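Local coordinates for protein esterase YbfF (Escherichia coli, PDB 3BF7) that probably hydrolyses ester and thioester bonds, as an alpha/beta-hydrolase enzyme with a helical cap that helps form a substrate-binding crevice, at residues Asp70-Leu75 with Met96-Leu101; Asp104-Leu109 with Pro192-Pro197; Ala147-His152 with Phe161-Phe166; His23-Ser28 with Asp180-Ile185; His227-Ala232 with Ala238-Ala243. The protein carries 1 engineered substitution. One frame throughout, in Å; residues are numbered along the deposited sequence.

How the contacts relate
Contacts 1 to 4 are buried and join mainly by apolar side chains; contact 5 is partly exposed and adds one weak lysine hydrogen bond. Contacts 1 and 2 lie on the same side of the chain's centre and touch each other. There helix 90-101 of contact 1 packs on strand 106-112 of contact 2, with Leu98 against Ile106 and Thr99 against Leu109. Contact 2 also uses an aromatic ring and a bridging water. Contacts 3 and 4 meet through Phe161, Leu162, Phe26 and Gly27. Contact 3 joins two helices, while contact 4 ties a glycine-bearing loop to helix 182-186. Contact 5 stands apart, at the start of the C-terminal helix 241-253, touching none of the other four.

Contact 1: residues Asp70-Leu75 with Met96-Leu101; sequences DLVDTL and MALTAL
Leu98 carries this helix-helix contact, with its two methyls shared between Val72 and Leu71. Leu98 CD1 lies 3.5 Å from Val72 CG2, which is tighter than usual for two carbons. The two side chains approach at a slant. The other branch is looser, with Leu98 CD2 at 4.2 Å from Leu71 CD1. Leu98 holds CG anti to its backbone N (chi1 180°), and this aims the forked end at helix 64-78. In Val72 it is CG2, the methyl beside the backbone N, that does the touching.

In the fold, helices 64-78 and 90-101 flank strand 83-88 along the chain. Leu71 and Leu98 both rest on Phe85 of that strand, so the helix pair packs on the central sheet of the alpha/beta-hydrolase core.

The polar bonds stay within each helix. Thr74 OG1 donates to Asp70 O at 2.8 Å, and Thr74 N reaches the same oxygen from the opposite face of its plane. Thr74 OG1 is also bonded to Leu3 N. On the other helix Thr99 OG1 donates to Met96 O at 2.7 Å, in the carbonyl plane. Asp70 points away from helix 90-101: OD1 makes a salt bridge to Arg51, and OD2 takes a hydrogen bond from the N-terminal nitrogen of Met1.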
# COMPACT_ATOMS: atom_id res chain seq x y z
N ASP A 70 -7.71 -6.45 9.76
CA ASP A 70 -7.04 -5.39 10.51
C ASP A 70 -7.69 -4.05 10.16
O ASP A 70 -7.85 -3.18 11.02
CB ASP A 70 -5.55 -5.31 10.16
CG ASP A 70 -4.76 -6.50 10.66
OD1 ASP A 70 -3.59 -6.64 10.22
OD2 ASP A 70 -5.27 -7.29 11.49
N LEU A 71 -8.03 -3.87 8.88
CA LEU A 71 -8.66 -2.63 8.45
C LEU A 71 -10.03 -2.49 9.11
O LEU A 71 -10.41 -1.40 9.55
CB LEU A 71 -8.77 -2.58 6.92
CG LEU A 71 -7.42 -2.55 6.18
CD1 LEU A 71 -7.65 -2.57 4.67
CD2 LEU A 71 -6.63 -1.31 6.57
N VAL A 72 -10.78 -3.59 9.19
CA VAL A 72 -12.09 -3.55 9.83
C VAL A 72 -11.93 -3.22 11.31
O VAL A 72 -12.66 -2.37 11.85
CB VAL A 72 -12.82 -4.91 9.71
CG1 VAL A 72 -14.13 -4.87 10.50
CG2 VAL A 72 -13.12 -5.22 8.25
N ASP A 73 -10.99 -3.87 11.98
CA ASP A 73 -10.76 -3.63 13.40
C ASP A 73 -10.35 -2.18 13.65
O ASP A 73 -10.71 -1.60 14.68
CB ASP A 73 -9.66 -4.55 13.94
CG ASP A 73 -10.07 -6.01 13.95
OD1 ASP A 73 -11.28 -6.29 14.01
OD2 ASP A 73 -9.17 -6.87 13.92
N THR A 74 -9.60 -1.62 12.71
CA THR A 74 -9.15 -0.24 12.83
C THR A 74 -10.32 0.72 12.65
O THR A 74 -10.44 1.70 13.39
CB THR A 74 -8.02 0.04 11.81
OG1 THR A 74 -6.91 -0.81 12.10
CG2 THR A 74 -7.58 1.49 11.88
N LEU A 75 -11.20 0.43 11.70
CA LEU A 75 -12.38 1.27 11.49
C LEU A 75 -13.26 1.21 12.73
O LEU A 75 -13.80 2.23 13.16
CB LEU A 75 -13.19 0.80 10.28
CG LEU A 75 -12.65 1.00 8.86
CD1 LEU A 75 -13.70 0.51 7.87
CD2 LEU A 75 -12.32 2.46 8.61
N MET A 96 -8.32 -4.56 -1.60
CA MET A 96 -9.15 -5.37 -2.49
C MET A 96 -9.72 -6.55 -1.72
O MET A 96 -10.88 -6.92 -1.92
CB MET A 96 -8.35 -5.86 -3.70
CG MET A 96 -8.01 -4.74 -4.68
SD MET A 96 -7.21 -5.30 -6.20
CE MET A 96 -5.58 -5.76 -5.59
N ALA A 97 -8.93 -7.15 -0.84
CA ALA A 97 -9.40 -8.28 -0.04
C ALA A 97 -10.53 -7.84 0.89
O ALA A 97 -11.41 -8.64 1.22
CB ALA A 97 -8.25 -8.87 0.76
N LEU A 98 -10.50 -6.58 1.31
CA LEU A 98 -11.54 -6.07 2.20
C LEU A 98 -12.91 -6.10 1.52
O LEU A 98 -13.93 -6.26 2.19
CB LEU A 98 -11.21 -4.64 2.63
CG LEU A 98 -12.23 -3.97 3.57
CD1 LEU A 98 -12.36 -4.76 4.87
CD2 LEU A 98 -11.79 -2.54 3.87
N THR A 99 -12.95 -5.97 0.19
CA THR A 99 -14.24 -6.00 -0.50
C THR A 99 -14.92 -7.36 -0.33
O THR A 99 -16.15 -7.44 -0.36
CB THR A 99 -14.12 -5.71 -2.02
OG1 THR A 99 -13.42 -6.79 -2.67
CG2 THR A 99 -13.39 -4.40 -2.27
N ALA A 100 -14.13 -8.41 -0.15
CA ALA A 100 -14.69 -9.75 0.03
C ALA A 100 -15.07 -10.01 1.48
O ALA A 100 -16.03 -10.73 1.76
CB ALA A 100 -13.68 -10.79 -0.45
N LEU A 101 -14.31 -9.42 2.40
CA LEU A 101 -14.56 -9.63 3.82
C LEU A 101 -15.67 -8.77 4.42
O LEU A 101 -16.53 -9.27 5.14
CB LEU A 101 -13.26 -9.40 4.61
CG LEU A 101 -13.31 -9.74 6.10
CD1 LEU A 101 -13.57 -11.23 6.27
CD2 LEU A 101 -12.01 -9.34 6.77

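Contact 2: residues Asp104-Leu109 with Pro192-Pro197; sequences DRIDKL and PAWDHP
Strands 106-112 and 198-201 are parallel neighbours in the central sheet of the alpha/beta-hydrolase core, and here the start of the first meets the loop leading into the second. Trp194 of that loop fills the join. Its CG is anti to the backbone N (chi1 -170°), which carries the indole toward residues 106-109. Leu109 CB lies 3.9 Å from Trp194 CZ3, and Leu109 CD1 sits over one face of the ring. Ile106 CG2 comes in obliquely, 4.1 Å from Trp194 CZ2. At the ring edge, near its plane, Asp107 O is 3.8 Å from Trp194 CH2. Within the loop, His196 ND1 stands 3.4 Å above the plane of the Trp194 ring, offset toward its rim.

A water ties the two backbones. It donates to Asp107 O at 3.2 Å and to Pro197 O at 3.0 Å. Pro197 O is also bonded to Tyr251 OH, and Asp107 OD2 to Ser17 OG. Thr99 of helix 90-101 touches Trp194.

The six-membered part of the indole thus gives apolar contact to Ile106 and Leu109. Its slightly positive C-H edge probably suits the carbonyl of Asp107, whose oxygen has the water as a true hydrogen-bond donor.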
# COMPACT_ATOMS: atom_id res chain seq x y z
N ASP A 104 -19.57 -3.73 3.01
CA ASP A 104 -20.36 -2.61 3.52
C ASP A 104 -19.53 -1.55 4.23
O ASP A 104 -20.03 -0.46 4.52
CB ASP A 104 -21.46 -3.12 4.46
CG ASP A 104 -22.44 -4.04 3.76
OD1 ASP A 104 -22.82 -3.73 2.61
OD2 ASP A 104 -22.84 -5.05 4.36
N ARG A 105 -18.26 -1.85 4.50
CA ARG A 105 -17.39 -0.89 5.18
C ARG A 105 -16.58 -0.06 4.19
O ARG A 105 -15.82 0.82 4.59
CB ARG A 105 -16.44 -1.62 6.14
CG ARG A 105 -17.13 -2.53 7.16
CD ARG A 105 -18.17 -1.78 8.00
NE ARG A 105 -17.57 -0.84 8.94
CZ ARG A 105 -17.00 -1.18 10.10
NH1 ARG A 105 -16.95 -2.45 10.47
NH2 ARG A 105 -16.49 -0.25 10.89
N ILE A 106 -16.76 -0.33 2.90
CA ILE A 106 -16.04 0.39 1.85
C ILE A 106 -16.95 1.24 0.96
O ILE A 106 -18.03 0.80 0.56
CB ILE A 106 -15.29 -0.58 0.91
CG1 ILE A 106 -14.41 -1.53 1.73
CG2 ILE A 106 -14.44 0.20 -0.08
CD1 ILE A 106 -13.78 -2.63 0.90
N ASP A 107 -16.51 2.45 0.67
CA ASP A 107 -17.25 3.35 -0.20
C ASP A 107 -16.58 3.20 -1.57
O ASP A 107 -16.99 2.37 -2.38
CB ASP A 107 -17.13 4.80 0.29
CG ASP A 107 -18.02 5.75 -0.49
OD1 ASP A 107 -18.63 5.32 -1.49
OD2 ASP A 107 -18.10 6.93 -0.10
N LYS A 108 -15.54 3.99 -1.81
CA LYS A 108 -14.80 3.90 -3.07
C LYS A 108 -13.47 3.18 -2.83
O LYS A 108 -13.03 3.03 -1.69
CB LYS A 108 -14.59 5.29 -3.67
CG LYS A 108 -15.91 5.92 -4.10
CD LYS A 108 -15.70 7.11 -5.01
CE LYS A 108 -17.04 7.61 -5.54
NZ LYS A 108 -16.86 8.67 -6.57
N LEU A 109 -12.84 2.74 -3.92
CA LEU A 109 -11.60 1.98 -3.83
C LEU A 109 -10.60 2.36 -4.91
O LEU A 109 -10.94 2.43 -6.09
CB LEU A 109 -11.92 0.48 -3.92
CG LEU A 109 -10.79 -0.55 -3.84
CD1 LEU A 109 -11.38 -1.90 -3.49
CD2 LEU A 109 -10.02 -0.63 -5.15
N PRO A 192 -14.59 -12.89 -4.66
CA PRO A 192 -15.81 -12.79 -5.47
C PRO A 192 -15.82 -11.41 -6.12
O PRO A 192 -15.15 -10.48 -5.66
CB PRO A 192 -16.93 -12.94 -4.45
CG PRO A 192 -16.30 -13.75 -3.36
CD PRO A 192 -14.93 -13.13 -3.25
N ALA A 193 -16.59 -11.27 -7.19
CA ALA A 193 -16.68 -9.99 -7.89
C ALA A 193 -17.25 -8.90 -6.99
O ALA A 193 -18.18 -9.14 -6.21
CB ALA A 193 -17.54 -10.14 -9.13
N TRP A 194 -16.67 -7.71 -7.09
CA TRP A 194 -17.15 -6.55 -6.35
C TRP A 194 -17.79 -5.68 -7.43
O TRP A 194 -17.10 -5.07 -8.24
CB TRP A 194 -15.98 -5.81 -5.68
CG TRP A 194 -16.40 -4.75 -4.71
CD1 TRP A 194 -17.17 -4.92 -3.58
CD2 TRP A 194 -16.04 -3.37 -4.73
NE1 TRP A 194 -17.29 -3.73 -2.91
CE2 TRP A 194 -16.61 -2.76 -3.59
CE3 TRP A 194 -15.28 -2.58 -5.61
CZ2 TRP A 194 -16.44 -1.40 -3.30
CZ3 TRP A 194 -15.11 -1.23 -5.32
CH2 TRP A 194 -15.69 -0.66 -4.18
N ASP A 195 -19.12 -5.67 -7.45
CA ASP A 195 -19.87 -4.93 -8.47
C ASP A 195 -20.03 -3.44 -8.21
O ASP A 195 -21.15 -2.93 -8.10
CB ASP A 195 -21.25 -5.57 -8.67
CG ASP A 195 -21.16 -6.97 -9.26
OD1 ASP A 195 -20.49 -7.13 -10.30
OD2 ASP A 195 -21.75 -7.91 -8.69
N HIS A 196 -18.89 -2.75 -8.12
CA HIS A 196 -18.86 -1.31 -7.89
C HIS A 196 -17.65 -0.73 -8.61
O HIS A 196 -16.64 -1.41 -8.79
CB HIS A 196 -18.73 -1.00 -6.40
CG HIS A 196 -19.85 -1.54 -5.57
ND1 HIS A 196 -19.81 -2.78 -4.96
CD2 HIS A 196 -21.07 -1.02 -5.27
CE1 HIS A 196 -20.94 -2.99 -4.32
NE2 HIS A 196 -21.72 -1.94 -4.49
N PRO A 197 -17.74 0.54 -9.04
CA PRO A 197 -16.61 1.15 -9.74
C PRO A 197 -15.37 1.15 -8.85
O PRO A 197 -15.44 1.51 -7.68
CB PRO A 197 -17.11 2.57 -10.02
CG PRO A 197 -18.59 2.41 -10.11
CD PRO A 197 -18.89 1.46 -8.98
O HOH W 1 -17.38 2.23 -5.57

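Contact 3: residues Ala147-His152 with Phe161-Phe166; sequences AIMRQH and FLLKSF
Met149 reaches across from helix 142-149 to Leu162 and Leu163 of helix 156-163. Its CB points toward the other helix. CG lies anti to the carbonyl carbon (chi1 -60°), and the chain then runs straight on to the sulfur. Met149 SD is 3.7 Å from Leu163 CD2 and 4.0 Å from Leu163 CG. Here the two side chains run past each other in opposite directions. A bend at the last torsion (chi3 84°) turns the methyl toward Leu162. Met149 CE lies 3.5 Å from Leu162 CD1, an apolar contact, and 4.0 Å from Leu162 CB.

An alanine here would stop at CB and would probably leave both leucines without the thioether that fills the space between them, opening a gap between the two helices.

The two helices belong to the region between strands 106-112 and 198-201, consistent with the helical cap of this esterase. Val134 of helix 125-136 and Ile159 also touch Met149. Leu162 packs on Phe26 as well, linking this helix pair to the loop that follows strand 19-22. All three touching residues are buried. The thioether and the leucine methyls meet by apolar contact, so the join rests on shape and burial, not on directed bonds.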
# COMPACT_ATOMS: atom_id res chain seq x y z
N ALA A 147 25.12 3.46 2.43
CA ALA A 147 26.39 3.04 1.83
C ALA A 147 26.42 1.53 1.62
O ALA A 147 26.90 1.05 0.60
CB ALA A 147 27.55 3.47 2.72
N ILE A 148 25.90 0.79 2.59
CA ILE A 148 25.87 -0.66 2.50
C ILE A 148 24.85 -1.13 1.48
O ILE A 148 25.12 -2.02 0.67
CB ILE A 148 25.52 -1.29 3.87
CG1 ILE A 148 26.64 -0.97 4.87
CG2 ILE A 148 25.33 -2.79 3.73
CD1 ILE A 148 26.35 -1.45 6.26
N MET A 149 23.67 -0.52 1.50
CA MET A 149 22.61 -0.90 0.58
C MET A 149 22.95 -0.66 -0.88
O MET A 149 22.50 -1.39 -1.76
CB MET A 149 21.32 -0.17 0.96
CG MET A 149 20.87 -0.51 2.37
SD MET A 149 19.32 0.24 2.83
CE MET A 149 18.15 -0.94 2.15
N ARG A 150 23.76 0.36 -1.14
CA ARG A 150 24.15 0.67 -2.51
C ARG A 150 25.04 -0.43 -3.08
O ARG A 150 25.29 -0.47 -4.29
CB ARG A 150 24.88 2.01 -2.59
CG ARG A 150 24.02 3.20 -2.20
CD ARG A 150 24.62 4.51 -2.67
NE ARG A 150 23.81 5.65 -2.24
CZ ARG A 150 23.92 6.25 -1.06
NH1 ARG A 150 24.81 5.83 -0.18
NH2 ARG A 150 23.12 7.26 -0.76
N GLN A 151 25.52 -1.32 -2.22
CA GLN A 151 26.38 -2.42 -2.64
C GLN A 151 25.51 -3.58 -3.13
O GLN A 151 26.02 -4.55 -3.70
CB GLN A 151 27.26 -2.89 -1.48
CG GLN A 151 28.07 -1.77 -0.84
CD GLN A 151 28.91 -2.24 0.33
OE1 GLN A 151 29.57 -1.44 1.00
NE2 GLN A 151 28.89 -3.54 0.59
N HIS A 152 24.21 -3.47 -2.89
CA HIS A 152 23.25 -4.50 -3.29
C HIS A 152 22.22 -4.00 -4.29
O HIS A 152 21.75 -4.75 -5.14
CB HIS A 152 22.48 -5.02 -2.07
CG HIS A 152 23.30 -5.82 -1.11
ND1 HIS A 152 24.16 -5.24 -0.20
CD2 HIS A 152 23.40 -7.15 -0.93
CE1 HIS A 152 24.75 -6.19 0.50
NE2 HIS A 152 24.31 -7.36 0.07
N PHE A 161 13.55 4.91 0.09
CA PHE A 161 12.23 4.49 0.54
C PHE A 161 12.39 3.53 1.71
O PHE A 161 11.75 3.69 2.76
CB PHE A 161 11.49 3.82 -0.62
CG PHE A 161 10.38 2.90 -0.18
CD1 PHE A 161 9.24 3.39 0.45
CD2 PHE A 161 10.49 1.53 -0.40
CE1 PHE A 161 8.23 2.52 0.86
CE2 PHE A 161 9.48 0.65 0.01
CZ PHE A 161 8.35 1.16 0.64
N LEU A 162 13.25 2.53 1.54
CA LEU A 162 13.48 1.55 2.59
C LEU A 162 14.03 2.20 3.85
O LEU A 162 13.63 1.86 4.96
CB LEU A 162 14.45 0.47 2.10
CG LEU A 162 13.94 -0.40 0.95
CD1 LEU A 162 15.07 -1.26 0.42
CD2 LEU A 162 12.78 -1.27 1.43
N LEU A 163 14.95 3.14 3.68
CA LEU A 163 15.57 3.82 4.81
C LEU A 163 14.60 4.63 5.66
O LEU A 163 14.92 4.98 6.80
CB LEU A 163 16.73 4.69 4.33
CG LEU A 163 17.95 3.88 3.86
CD1 LEU A 163 19.00 4.82 3.29
CD2 LEU A 163 18.53 3.10 5.04
N LYS A 164 13.42 4.93 5.13
CA LYS A 164 12.43 5.66 5.92
C LYS A 164 12.08 4.80 7.12
O LYS A 164 11.63 5.31 8.15
CB LYS A 164 11.18 5.93 5.09
CG LYS A 164 11.37 6.91 3.93
CD LYS A 164 11.69 8.30 4.43
CE LYS A 164 11.73 9.30 3.28
NZ LYS A 164 11.90 10.69 3.77
N SER A 165 12.28 3.49 6.99
CA SER A 165 11.99 2.55 8.06
C SER A 165 13.21 2.15 8.88
O SER A 165 13.15 1.22 9.68
CB SER A 165 11.32 1.30 7.48
OG SER A 165 9.99 1.57 7.07
N PHE A 166 14.33 2.84 8.67
CA PHE A 166 15.54 2.55 9.43
C PHE A 166 15.65 3.64 10.50
O PHE A 166 15.94 4.79 10.19
CB PHE A 166 16.77 2.57 8.53
CG PHE A 166 18.02 2.04 9.18
CD1 PHE A 166 18.09 0.70 9.57
CD2 PHE A 166 19.10 2.87 9.44
CE1 PHE A 166 19.23 0.20 10.20
CE2 PHE A 166 20.25 2.37 10.06
CZ PHE A 166 20.31 1.04 10.44

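Contact 4: residues His23-Ser28 with Asp180-Ile185; sequences HGLFGS and DQYPHI
Residues Gly24 to Gly27 form a type II beta turn, which sets Leu25 facing helix 182-186, with the CA atoms of Leu25 and Ile185 8.2 Å apart. Leu25 does the touching with its two methyls. CG is anti to the backbone N (chi1 -176°), and the fork straddles two helix residues. Leu25 CD1 meets Ile185 CD1 at 4.1 Å. Leu25 CD2 comes to the edge of the Tyr182 ring, near its plane, 4.1 Å from CE1. Both partners cross the leucine at about a right angle. Leu25 CG also lies over one face of the Phe26 ring, toward its rim.

The turn is braced from within. His23 ND1 donates to Gly24 O at 2.8 Å, with the oxygen in the imidazole plane. Gly27 N reaches that oxygen from the opposite face of its plane, 2.9 Å away. The Tyr182 hydroxyl is held by His124 ND1 and Arg123 N.

A His-Gly loop at this place, after strand 19-22, often helps form the oxyanion hole in alpha/beta hydrolases, and it may do so here. Leu178 of helix 175-180 touches Leu25, Phe26 and Ile185, while Phe26 reaches on to helices 125-136 and 156-163.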
# COMPACT_ATOMS: atom_id res chain seq x y z
N HIS A 23 -0.21 1.66 2.73
CA HIS A 23 1.07 1.50 2.04
C HIS A 23 1.39 0.06 1.61
O HIS A 23 0.67 -0.88 1.95
CB HIS A 23 2.19 2.01 2.94
CG HIS A 23 2.41 1.17 4.15
ND1 HIS A 23 3.09 -0.03 4.11
CD2 HIS A 23 1.99 1.31 5.43
CE1 HIS A 23 3.07 -0.59 5.30
NE2 HIS A 23 2.41 0.20 6.13
N GLY A 24 2.50 -0.08 0.89
CA GLY A 24 2.93 -1.38 0.39
C GLY A 24 4.06 -2.03 1.18
O GLY A 24 4.48 -1.52 2.22
N LEU A 25 4.54 -3.16 0.68
CA LEU A 25 5.61 -3.91 1.34
C LEU A 25 6.83 -3.05 1.64
O LEU A 25 7.32 -2.30 0.79
CB LEU A 25 6.01 -5.11 0.49
CG LEU A 25 7.05 -6.06 1.11
CD1 LEU A 25 6.51 -6.70 2.38
CD2 LEU A 25 7.42 -7.13 0.09
N PHE A 26 7.33 -3.19 2.87
CA PHE A 26 8.49 -2.46 3.39
C PHE A 26 8.21 -0.97 3.59
O PHE A 26 9.12 -0.20 3.90
CB PHE A 26 9.72 -2.64 2.48
CG PHE A 26 10.24 -4.05 2.42
CD1 PHE A 26 10.60 -4.73 3.58
CD2 PHE A 26 10.38 -4.69 1.20
CE1 PHE A 26 11.09 -6.04 3.52
CE2 PHE A 26 10.88 -5.99 1.13
CZ PHE A 26 11.23 -6.66 2.29
N GLY A 27 6.95 -0.57 3.43
CA GLY A 27 6.59 0.82 3.63
C GLY A 27 6.11 1.11 5.04
O GLY A 27 6.23 0.28 5.94
N SER A 28 5.55 2.30 5.21
CA SER A 28 5.02 2.76 6.50
C SER A 28 3.96 3.81 6.20
O SER A 28 3.82 4.24 5.05
CB SER A 28 6.14 3.37 7.34
OG SER A 28 6.67 4.52 6.70
N ASP A 180 9.45 -15.01 5.75
CA ASP A 180 8.72 -16.26 5.91
C ASP A 180 7.38 -16.27 5.17
O ASP A 180 7.00 -17.27 4.57
CB ASP A 180 8.48 -16.54 7.39
CG ASP A 180 7.77 -17.85 7.62
OD1 ASP A 180 8.39 -18.91 7.40
OD2 ASP A 180 6.58 -17.82 8.00
N GLN A 181 6.67 -15.15 5.22
CA GLN A 181 5.36 -15.04 4.61
C GLN A 181 5.37 -14.45 3.20
O GLN A 181 4.32 -14.23 2.61
CB GLN A 181 4.46 -14.19 5.51
CG GLN A 181 4.30 -14.76 6.91
CD GLN A 181 3.37 -15.94 6.94
OE1 GLN A 181 2.15 -15.78 6.86
NE2 GLN A 181 3.93 -17.14 7.05
N TYR A 182 6.56 -14.22 2.66
CA TYR A 182 6.68 -13.61 1.34
C TYR A 182 5.79 -14.20 0.25
O TYR A 182 5.16 -13.45 -0.50
CB TYR A 182 8.14 -13.64 0.88
CG TYR A 182 8.38 -12.84 -0.38
CD1 TYR A 182 8.47 -11.45 -0.34
CD2 TYR A 182 8.49 -13.47 -1.61
CE1 TYR A 182 8.66 -10.70 -1.50
CE2 TYR A 182 8.68 -12.74 -2.78
CZ TYR A 182 8.77 -11.36 -2.72
OH TYR A 182 8.95 -10.64 -3.88
N PRO A 183 5.72 -15.54 0.13
CA PRO A 183 4.86 -16.10 -0.92
C PRO A 183 3.41 -15.65 -0.84
O PRO A 183 2.73 -15.55 -1.86
CB PRO A 183 5.00 -17.61 -0.71
CG PRO A 183 6.39 -17.74 -0.15
CD PRO A 183 6.45 -16.60 0.84
N HIS A 184 2.93 -15.40 0.38
CA HIS A 184 1.55 -14.97 0.57
C HIS A 184 1.38 -13.50 0.24
O HIS A 184 0.28 -13.06 -0.12
CB HIS A 184 1.11 -15.23 2.01
CG HIS A 184 1.36 -16.63 2.47
ND1 HIS A 184 1.05 -17.73 1.71
CD2 HIS A 184 1.92 -17.10 3.61
CE1 HIS A 184 1.40 -18.82 2.37
NE2 HIS A 184 1.93 -18.47 3.52
N ILE A 185 2.46 -12.74 0.35
CA ILE A 185 2.41 -11.31 0.07
C ILE A 185 2.41 -11.07 -1.44
O ILE A 185 1.62 -10.26 -1.95
CB ILE A 185 3.59 -10.59 0.76
CG1 ILE A 185 3.46 -10.77 2.28
CG2 ILE A 185 3.60 -9.11 0.40
CD1 ILE A 185 4.67 -10.32 3.07

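Contact 5: residues His227-Ala232 with Ala238-Ala243; sequences HVIAGA and AEKPDA
Ile229 CG2 touches both Lys240 and Ala243, and CD1 adds a second contact to Ala243. Ile229 CG2 lies 3.9 Å from Lys240 CB, and the two side chains pass in opposite directions. Ile229 CD1 lies 3.9 Å from Ala243 CB. An alanine in place of Ile229 would probably leave Ala243 and the aliphatic part of Lys240 without much of their apolar cover on this side, opening a gap beside the helix start.

Polar ends extend the contact. The Lys240 chain bends at chi2 (-70°) and again at chi4, and these bends bring its amine to the turn. Lys240 NZ gives a weak hydrogen bond to Gly231 O at 3.2 Å. Glu239 is extended beyond CG, and its OE2 lies 3.1 Å from Ala232 CA. That carboxylate oxygen has its hydrogen bond with Gly233 N, just past the segment.

Further out, the backbone positions these groups. Ile229 to Ala232 is a type II beta turn, with Gly231 at positive phi. Its closing bond, Ala232 N to Ile229 O, is weak and long at 3.5 Å. Ile229 is also bonded through its backbone to Pro202 and Gly204, and Ala232 to Asn205. Lys240 is the N-cap of helix 241-253, directly after helix 236-239.

The loop between strand 224-226 and helix 236-239 carries His234. Its place and geometry fit the histidine of a Ser-His-Asp triad, as in alpha/beta hydrolases.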
# COMPACT_ATOMS: atom_id res chain seq x y z
N HIS A 227 -6.26 3.83 -15.07
CA HIS A 227 -5.70 5.11 -15.48
C HIS A 227 -4.19 4.96 -15.38
O HIS A 227 -3.60 5.13 -14.31
CB HIS A 227 -6.17 6.22 -14.55
CG HIS A 227 -5.79 7.59 -15.01
ND1 HIS A 227 -4.50 7.94 -15.33
CD2 HIS A 227 -6.54 8.70 -15.24
CE1 HIS A 227 -4.47 9.19 -15.74
NE2 HIS A 227 -5.70 9.68 -15.69
N VAL A 228 -3.57 4.63 -16.51
CA VAL A 228 -2.13 4.44 -16.55
C VAL A 228 -1.37 5.76 -16.55
O VAL A 228 -1.69 6.67 -17.32
CB VAL A 228 -1.72 3.62 -17.79
CG1 VAL A 228 -0.21 3.45 -17.83
CG2 VAL A 228 -2.41 2.27 -17.77
N ILE A 229 -0.38 5.86 -15.67
CA ILE A 229 0.43 7.07 -15.57
C ILE A 229 1.71 6.84 -16.37
O ILE A 229 2.58 6.07 -15.97
CB ILE A 229 0.78 7.39 -14.10
CG1 ILE A 229 -0.50 7.48 -13.26
CG2 ILE A 229 1.56 8.69 -14.03
CD1 ILE A 229 -1.50 8.52 -13.73
N ALA A 230 1.80 7.50 -17.52
CA ALA A 230 2.97 7.36 -18.39
C ALA A 230 4.27 7.76 -17.71
O ALA A 230 4.31 8.70 -16.93
CB ALA A 230 2.76 8.18 -19.66
N GLY A 231 5.33 7.02 -18.02
CA GLY A 231 6.64 7.32 -17.47
C GLY A 231 6.79 7.15 -15.97
O GLY A 231 7.64 7.79 -15.35
N ALA A 232 5.98 6.28 -15.38
CA ALA A 232 6.06 6.05 -13.94
C ALA A 232 6.30 4.59 -13.59
O ALA A 232 5.76 3.69 -14.24
CB ALA A 232 4.78 6.54 -13.26
N ALA A 238 4.97 8.38 -5.74
CA ALA A 238 6.22 9.02 -5.37
C ALA A 238 6.82 9.78 -6.56
O ALA A 238 7.47 10.81 -6.38
CB ALA A 238 7.21 7.98 -4.87
N GLU A 239 6.58 9.27 -7.76
CA GLU A 239 7.13 9.88 -8.97
C GLU A 239 6.23 10.93 -9.61
O GLU A 239 6.71 11.98 -10.03
CB GLU A 239 7.43 8.80 -10.01
CG GLU A 239 8.44 7.76 -9.55
CD GLU A 239 8.71 6.71 -10.60
OE1 GLU A 239 9.48 5.76 -10.31
OE2 GLU A 239 8.16 6.81 -11.72
N LYS A 240 4.93 10.65 -9.68
CA LYS A 240 3.97 11.56 -10.29
C LYS A 240 2.75 11.74 -9.40
O LYS A 240 1.64 11.39 -9.79
CB LYS A 240 3.51 11.00 -11.64
CG LYS A 240 4.61 10.73 -12.66
CD LYS A 240 5.22 12.01 -13.18
CE LYS A 240 6.00 11.76 -14.46
NZ LYS A 240 7.06 10.74 -14.28
N PRO A 241 2.94 12.30 -8.20
CA PRO A 241 1.80 12.50 -7.29
C PRO A 241 0.66 13.32 -7.87
O PRO A 241 -0.51 13.02 -7.63
CB PRO A 241 2.45 13.17 -6.07
CG PRO A 241 3.61 13.89 -6.66
CD PRO A 241 4.17 12.89 -7.63
N ASP A 242 0.98 14.35 -8.65
CA ASP A 242 -0.05 15.19 -9.25
C ASP A 242 -0.94 14.38 -10.19
O ASP A 242 -2.17 14.48 -10.13
CB ASP A 242 0.58 16.36 -10.00
CG ASP A 242 1.50 15.91 -11.12
OD1 ASP A 242 2.41 15.09 -10.86
OD2 ASP A 242 1.32 16.39 -12.26
N ALA A 243 -0.33 13.58 -11.06
CA ALA A 243 -1.09 12.77 -12.00
C ALA A 243 -1.94 11.75 -11.24
O ALA A 243 -3.08 11.48 -11.63
CB ALA A 243 -0.14 12.05 -12.95